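Putative Chlorite dismutase TA0507 (Thermoplasma acidophilum, PDB 3DTZ) is of unproven function but probably binds heme and may act as an oxidoreductase. Local coordinates at residues D[139-144]-D[198-203]; D[71-76]-D[228-233]. One frame throughout, in Å; residues are numbered along the deposited sequence.

Contact 1 (D[139-144]-D[198-203]); sequences YFVAYP and YEIPDI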
loop_
_atom_site.group_PDB
_atom_site.type_symbol
_atom_site.label_atom_id
_atom_site.label_comp_id
_atom_site.label_asym_id
_atom_site.label_seq_id
_atom_site.Cartn_x
_atom_site.Cartn_y
_atom_site.Cartn_z
ATOM N N TYR D 139 20.357 21.904 3.913
ATOM C CA TYR D 139 19.359 20.923 3.467
ATOM C C TYR D 139 19.970 19.542 3.221
ATOM O O TYR D 139 21.180 19.407 3.004
ATOM C CB TYR D 139 18.656 21.371 2.175
ATOM C CG TYR D 139 18.038 22.725 2.280
ATOM C CD1 TYR D 139 16.804 22.897 2.912
ATOM C CD2 TYR D 139 18.697 23.841 1.770
ATOM C CE1 TYR D 139 16.227 24.184 3.027
ATOM C CE2 TYR D 139 18.141 25.103 1.852
ATOM C CZ TYR D 139 16.918 25.273 2.486
ATOM O OH TYR D 139 16.396 26.544 2.569
ATOM N N PHE D 140 19.104 18.538 3.231
ATOM C CA PHE D 140 19.505 17.138 3.092
ATOM C C PHE D 140 18.461 16.466 2.208
ATOM O O PHE D 140 17.250 16.700 2.385
ATOM C CB PHE D 140 19.475 16.506 4.478
ATOM C CG PHE D 140 19.884 15.055 4.533
ATOM C CD1 PHE D 140 21.176 14.648 4.189
ATOM C CD2 PHE D 140 18.993 14.108 4.976
ATOM C CE1 PHE D 140 21.566 13.293 4.256
ATOM C CE2 PHE D 140 19.389 12.761 5.076
ATOM C CZ PHE D 140 20.669 12.364 4.724
ATOM N N VAL D 141 18.922 15.632 1.282
ATOM C CA VAL D 141 18.017 14.849 0.434
ATOM C C VAL D 141 18.485 13.418 0.549
ATOM O O VAL D 141 19.670 13.155 0.432
ATOM C CB VAL D 141 18.092 15.265 -1.053
ATOM C CG1 VAL D 141 17.317 14.294 -1.972
ATOM C CG2 VAL D 141 17.600 16.710 -1.232
ATOM N N ALA D 142 17.549 12.497 0.755
ATOM C CA ALA D 142 17.889 11.083 0.779
ATOM C C ALA D 142 16.825 10.328 -0.003
ATOM O O ALA D 142 15.633 10.612 0.129
ATOM C CB ALA D 142 17.934 10.565 2.214
ATOM N N TYR D 143 17.235 9.372 -0.813
ATOM C CA TYR D 143 16.228 8.433 -1.296
ATOM C C TYR D 143 16.822 7.097 -1.686
ATOM O O TYR D 143 17.995 7.045 -2.104
ATOM C CB TYR D 143 15.440 9.018 -2.468
ATOM C CG TYR D 143 16.295 9.588 -3.550
ATOM C CD1 TYR D 143 16.744 10.904 -3.460
ATOM C CD2 TYR D 143 16.624 8.839 -4.692
ATOM C CE1 TYR D 143 17.511 11.465 -4.443
ATOM C CE2 TYR D 143 17.423 9.408 -5.703
ATOM C CZ TYR D 143 17.848 10.730 -5.549
ATOM O OH TYR D 143 18.632 11.363 -6.494
ATOM N N PRO D 144 15.993 6.038 -1.601
ATOM C CA PRO D 144 16.401 4.761 -2.161
ATOM C C PRO D 144 16.397 4.817 -3.674
ATOM O O PRO D 144 15.662 5.616 -4.264
ATOM C CB PRO D 144 15.336 3.766 -1.667
ATOM C CG PRO D 144 14.294 4.517 -0.963
ATOM C CD PRO D 144 14.627 6.006 -1.038
ATOM N N TYR D 198 22.419 13.500 -0.206
ATOM C CA TYR D 198 22.992 14.782 -0.635
ATOM C C TYR D 198 22.840 15.806 0.466
ATOM O O TYR D 198 21.770 15.909 1.049
ATOM C CB TYR D 198 22.280 15.333 -1.849
ATOM C CG TYR D 198 22.282 14.340 -2.969
ATOM C CD1 TYR D 198 23.380 14.267 -3.831
ATOM C CD2 TYR D 198 21.245 13.419 -3.102
ATOM C CE1 TYR D 198 23.413 13.333 -4.849
ATOM C CE2 TYR D 198 21.267 12.461 -4.130
ATOM C CZ TYR D 198 22.357 12.440 -4.989
ATOM O OH TYR D 198 22.433 11.499 -5.991
ATOM N N GLU D 199 23.909 16.546 0.723
ATOM C CA GLU D 199 23.810 17.781 1.488
ATOM C C GLU D 199 23.794 18.905 0.451
ATOM O O GLU D 199 24.665 18.979 -0.427
ATOM C CB GLU D 199 25.006 17.972 2.414
ATOM C CG GLU D 199 25.112 16.927 3.502
ATOM C CD GLU D 199 26.256 17.259 4.421
ATOM O OE1 GLU D 199 26.200 18.349 5.044
ATOM O OE2 GLU D 199 27.206 16.450 4.508
ATOM N N ILE D 200 22.792 19.767 0.535
ATOM C CA ILE D 200 22.619 20.779 -0.506
ATOM C C ILE D 200 22.372 22.160 0.105
ATOM O O ILE D 200 21.779 22.251 1.175
ATOM C CB ILE D 200 21.451 20.425 -1.475
ATOM C CG1 ILE D 200 20.114 20.463 -0.759
ATOM C CG2 ILE D 200 21.695 19.056 -2.146
ATOM C CD1 ILE D 200 18.881 20.241 -1.680
ATOM N N PRO D 201 22.893 23.214 -0.544
ATOM C CA PRO D 201 22.598 24.586 -0.075
ATOM C C PRO D 201 21.263 25.197 -0.531
ATOM O O PRO D 201 20.824 26.173 0.071
ATOM C CB PRO D 201 23.764 25.403 -0.629
ATOM C CG PRO D 201 24.214 24.648 -1.889
ATOM C CD PRO D 201 23.901 23.180 -1.627
ATOM N N ASP D 202 20.671 24.694 -1.610
ATOM C CA ASP D 202 19.561 25.403 -2.296
ATOM C C ASP D 202 18.640 24.393 -2.940
ATOM O O ASP D 202 19.050 23.642 -3.834
ATOM C CB ASP D 202 20.149 26.389 -3.349
ATOM C CG ASP D 202 19.094 27.251 -4.068
ATOM O OD1 ASP D 202 17.941 26.840 -4.341
ATOM O OD2 ASP D 202 19.464 28.381 -4.444
ATOM N N ILE D 203 17.395 24.352 -2.461
ATOM C CA ILE D 203 16.419 23.351 -2.908
ATOM C C ILE D 203 16.205 23.475 -4.422
ATOM O O ILE D 203 16.353 22.486 -5.148
ATOM C CB ILE D 203 15.063 23.472 -2.141
ATOM C CG1 ILE D 203 15.244 23.148 -0.646
ATOM C CG2 ILE D 203 14.023 22.500 -2.701
ATOM C CD1 ILE D 203 14.045 23.575 0.216
#

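Contact 2 (D[71-76]-D[228-233]); sequences RSYRTD and ILLGRL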
loop_
_atom_site.group_PDB
_atom_site.type_symbol
_atom_site.label_atom_id
_atom_site.label_comp_id
_atom_site.label_asym_id
_atom_site.label_seq_id
_atom_site.Cartn_x
_atom_site.Cartn_y
_atom_site.Cartn_z
ATOM N N ARG D 71 14.362 18.846 10.100
ATOM C CA ARG D 71 12.921 19.075 9.972
ATOM C C ARG D 71 12.528 18.578 8.581
ATOM O O ARG D 71 13.356 18.575 7.671
ATOM C CB ARG D 71 12.638 20.578 10.067
ATOM C CG ARG D 71 13.022 21.183 11.443
ATOM C CD ARG D 71 13.413 22.654 11.342
ATOM N NE ARG D 71 12.281 23.518 10.965
ATOM C CZ ARG D 71 12.410 24.813 10.701
ATOM N NH1 ARG D 71 13.619 25.403 10.776
ATOM N NH2 ARG D 71 11.331 25.533 10.387
ATOM N N SER D 72 11.281 18.146 8.424
ATOM C CA SER D 72 10.846 17.502 7.204
ATOM C C SER D 72 9.848 18.349 6.462
ATOM O O SER D 72 8.873 18.817 7.056
ATOM C CB SER D 72 10.212 16.135 7.554
ATOM O OG SER D 72 9.404 15.600 6.493
ATOM N N TYR D 73 10.057 18.497 5.156
ATOM C CA TYR D 73 9.073 19.116 4.290
ATOM C C TYR D 73 7.834 18.215 4.044
ATOM O O TYR D 73 6.754 18.719 3.766
ATOM C CB TYR D 73 9.716 19.538 2.960
ATOM C CG TYR D 73 10.481 20.835 3.068
ATOM C CD1 TYR D 73 11.803 20.857 3.516
ATOM C CD2 TYR D 73 9.860 22.054 2.780
ATOM C CE1 TYR D 73 12.509 22.086 3.625
ATOM C CE2 TYR D 73 10.553 23.282 2.907
ATOM C CZ TYR D 73 11.879 23.274 3.314
ATOM O OH TYR D 73 12.579 24.455 3.452
ATOM N N ARG D 74 7.974 16.902 4.166
ATOM C CA ARG D 74 6.836 16.003 3.925
ATOM C C ARG D 74 5.998 15.902 5.173
ATOM O O ARG D 74 6.549 15.809 6.266
ATOM C CB ARG D 74 7.361 14.598 3.637
ATOM C CG ARG D 74 8.196 14.479 2.376
ATOM C CD ARG D 74 8.914 13.084 2.395
ATOM N NE ARG D 74 7.946 12.003 2.205
ATOM C CZ ARG D 74 7.736 11.354 1.065
ATOM N NH1 ARG D 74 8.448 11.634 -0.034
ATOM N NH2 ARG D 74 6.820 10.415 1.023
ATOM N N THR D 75 4.669 15.879 5.022
ATOM C CA THR D 75 3.814 15.672 6.203
ATOM C C THR D 75 3.875 14.248 6.817
ATOM O O THR D 75 3.503 14.062 7.999
ATOM C CB THR D 75 2.367 16.096 5.943
ATOM O OG1 THR D 75 1.865 15.352 4.827
ATOM C CG2 THR D 75 2.295 17.582 5.655
ATOM N N ASP D 76 4.385 13.263 6.065
ATOM C CA ASP D 76 4.458 11.912 6.613
ATOM C C ASP D 76 5.633 11.702 7.574
ATOM O O ASP D 76 5.785 10.617 8.136
ATOM C CB ASP D 76 4.365 10.828 5.534
ATOM C CG ASP D 76 5.501 10.860 4.528
ATOM O OD1 ASP D 76 6.452 11.637 4.648
ATOM O OD2 ASP D 76 5.451 10.031 3.595
ATOM N N ILE D 228 11.398 10.222 -1.616
ATOM C CA ILE D 228 12.468 11.194 -1.540
ATOM C C ILE D 228 12.227 12.059 -0.303
ATOM O O ILE D 228 11.189 12.738 -0.188
ATOM C CB ILE D 228 12.566 12.062 -2.827
ATOM C CG1 ILE D 228 12.838 11.166 -4.042
ATOM C CG2 ILE D 228 13.647 13.155 -2.667
ATOM C CD1 ILE D 228 13.275 11.935 -5.323
ATOM N N LEU D 229 13.177 12.012 0.627
ATOM C CA LEU D 229 13.111 12.789 1.860
ATOM C C LEU D 229 13.874 14.098 1.664
ATOM O O LEU D 229 14.982 14.089 1.157
ATOM C CB LEU D 229 13.751 12.014 3.005
ATOM C CG LEU D 229 13.157 10.623 3.326
ATOM C CD1 LEU D 229 13.757 10.086 4.569
ATOM C CD2 LEU D 229 11.660 10.710 3.476
ATOM N N LEU D 230 13.253 15.214 2.036
ATOM C CA LEU D 230 13.915 16.525 1.961
ATOM C C LEU D 230 13.815 17.128 3.337
ATOM O O LEU D 230 12.704 17.299 3.861
ATOM C CB LEU D 230 13.196 17.429 0.950
ATOM C CG LEU D 230 13.682 18.877 0.879
ATOM C CD1 LEU D 230 15.133 18.929 0.381
ATOM C CD2 LEU D 230 12.766 19.741 -0.007
ATOM N N GLY D 231 14.979 17.447 3.908
ATOM C CA GLY D 231 15.080 17.948 5.263
ATOM C C GLY D 231 15.798 19.287 5.375
ATOM O O GLY D 231 16.605 19.657 4.507
ATOM N N ARG D 232 15.477 20.009 6.449
ATOM C CA ARG D 232 16.096 21.296 6.769
ATOM C C ARG D 232 16.853 21.074 8.084
ATOM O O ARG D 232 16.261 20.633 9.080
ATOM C CB ARG D 232 15.017 22.378 6.908
ATOM C CG ARG D 232 15.448 23.648 7.718
ATOM C CD ARG D 232 16.371 24.577 6.985
ATOM N NE ARG D 232 16.698 25.672 7.914
ATOM C CZ ARG D 232 15.945 26.753 8.139
ATOM N NH1 ARG D 232 14.828 26.978 7.451
ATOM N NH2 ARG D 232 16.343 27.642 9.044
ATOM N N LEU D 233 18.165 21.285 8.060
ATOM C CA LEU D 233 18.997 21.063 9.246
ATOM C C LEU D 233 18.440 21.777 10.496
ATOM O O LEU D 233 18.071 22.972 10.448
ATOM C CB LEU D 233 20.447 21.547 8.978
ATOM C CG LEU D 233 21.458 21.284 10.086
ATOM C CD1 LEU D 233 21.783 19.774 10.167
ATOM C CD2 LEU D 233 22.692 22.122 9.784
HETATM O O HOH W 1 16.231 24.655 11.590
HETATM O O HOH W 2 10.920 15.046 4.190
#

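Contact 1 (D[139-144]-D[198-203])
Tyr198 O accepts the amide of Val141, N to O 2.9 Å and lying in the carbonyl plane, and is also approached by Phe140 CA, 3.3 Å from Tyr198 O, in a CA-H...O contact. Val141 O accepts Tyr198 N in return at 2.8 Å, and a second antiparallel hydrogen-bonded pair joins Tyr139 to Ile200. There the bond from Ile200 N to Tyr139 O is nearly straight at hydrogen, yet the donor stands well above the carbonyl plane. Tyr139, Val141, Tyr198 and Ile200 share one face of the sheet. On it the Tyr139 ring is turned toward the loop at Pro201 and Asp202 and the first residue of helix 203-213, with Ile203 CG1 over its face, 3.9 Å from the ring centroid, in a CH-pi contact. Pro201 O comes to the ring edge instead, 3.4 Å from Tyr139 CE2. Ile200 holds CG1 between its backbone N and carbonyl carbon (chi1 66°), which lays CG1 against Tyr139 CB; the extended second torsion (175°) then carries CD1 to Val141 CG2. The other face bears Phe140, stacked with Tyr70 and Trp82, and Glu199, whose carboxylate is taken up by Arg180, Leu137 N and Tyr182. Asp202 then caps helix 203-213 through Ala205 N. Backbone bonding thus fixes the strand pairing, while the Tyr139 ring and aliphatic side chains seat the start of the helix against the sheet.

Contact 2 (D[71-76]-D[228-233])
Arg71 and Arg232 form the antiparallel hydrogen-bonded pair where the end of strand 64-72 meets strand 229-234, its neighbour in the sheet, Arg71 N to Arg232 O and Arg232 N to Arg71 O both measuring 2.8 Å. Their side chains run side by side, and Arg71 NH1 lies over the face of the Arg232 guanidinium, 3.8 Å from Arg232 CZ, with the two planes 49° apart. Such close like charges are probably tolerated because Glu96 and Asp89 of the second subunit pair with Arg71 and Arg232 respectively. Beyond Ser72 and Gly231 segment 71-76 leaves the sheet. Tyr73 N still reaches Leu230 O at 3.2 Å in an almost straight bond. With CG anti to the backbone N (chi1 174°), Leu230 sets CG 3.8 Å from Tyr73 CD1, while its CD2 lies off-centre over the Tyr73 ring. Arg74 closes the far end, crossing Leu229 at about a right angle with CD against Leu229 CD2. Its chain bends at chi3 (70°), bringing the guanidinium alongside Asp76, whose carboxylate lies at its edge: NE grips OD1 and NH2 grips OD2, each at 2.9 Å. That fork fixes the rotation of the group and directs NH1 to Ile228 O at 3.0 Å, from above the carbonyl plane, while Asp191 of the second subunit pairs with the same nitrogen. A methionine in place of Arg74 would probably leave both aspartates without their cationic mate and Ile228 O without this donor. Arg74 thus ties the loop after strand 64-72 to the residue before strand 229-234, while all three arginines carry charge to the second subunit.

Both contacts are largely buried and belong to one antiparallel sheet, with contact 1 nested inside the chain loop that contact 2 closes. Strands 139-147 and 229-234 are neighbours: Phe140 O lies 2.8 Å from Gly231 N, and Ala142 O 2.9 Å from Leu229 N, both probable hydrogen bonds, so the pairings continue from one contact into the other. Ile203 CD1 also packs on Tyr73 OH. The chemistry of the two contacts differs beyond the backbone bonds that both possess. Contact 1, nearer the centre of the chain, adds mostly aromatic and aliphatic packing on its Tyr139 face and meets the second subunit by packing, whereas contact 2 places arginines there and adds intersubunit salt bridges.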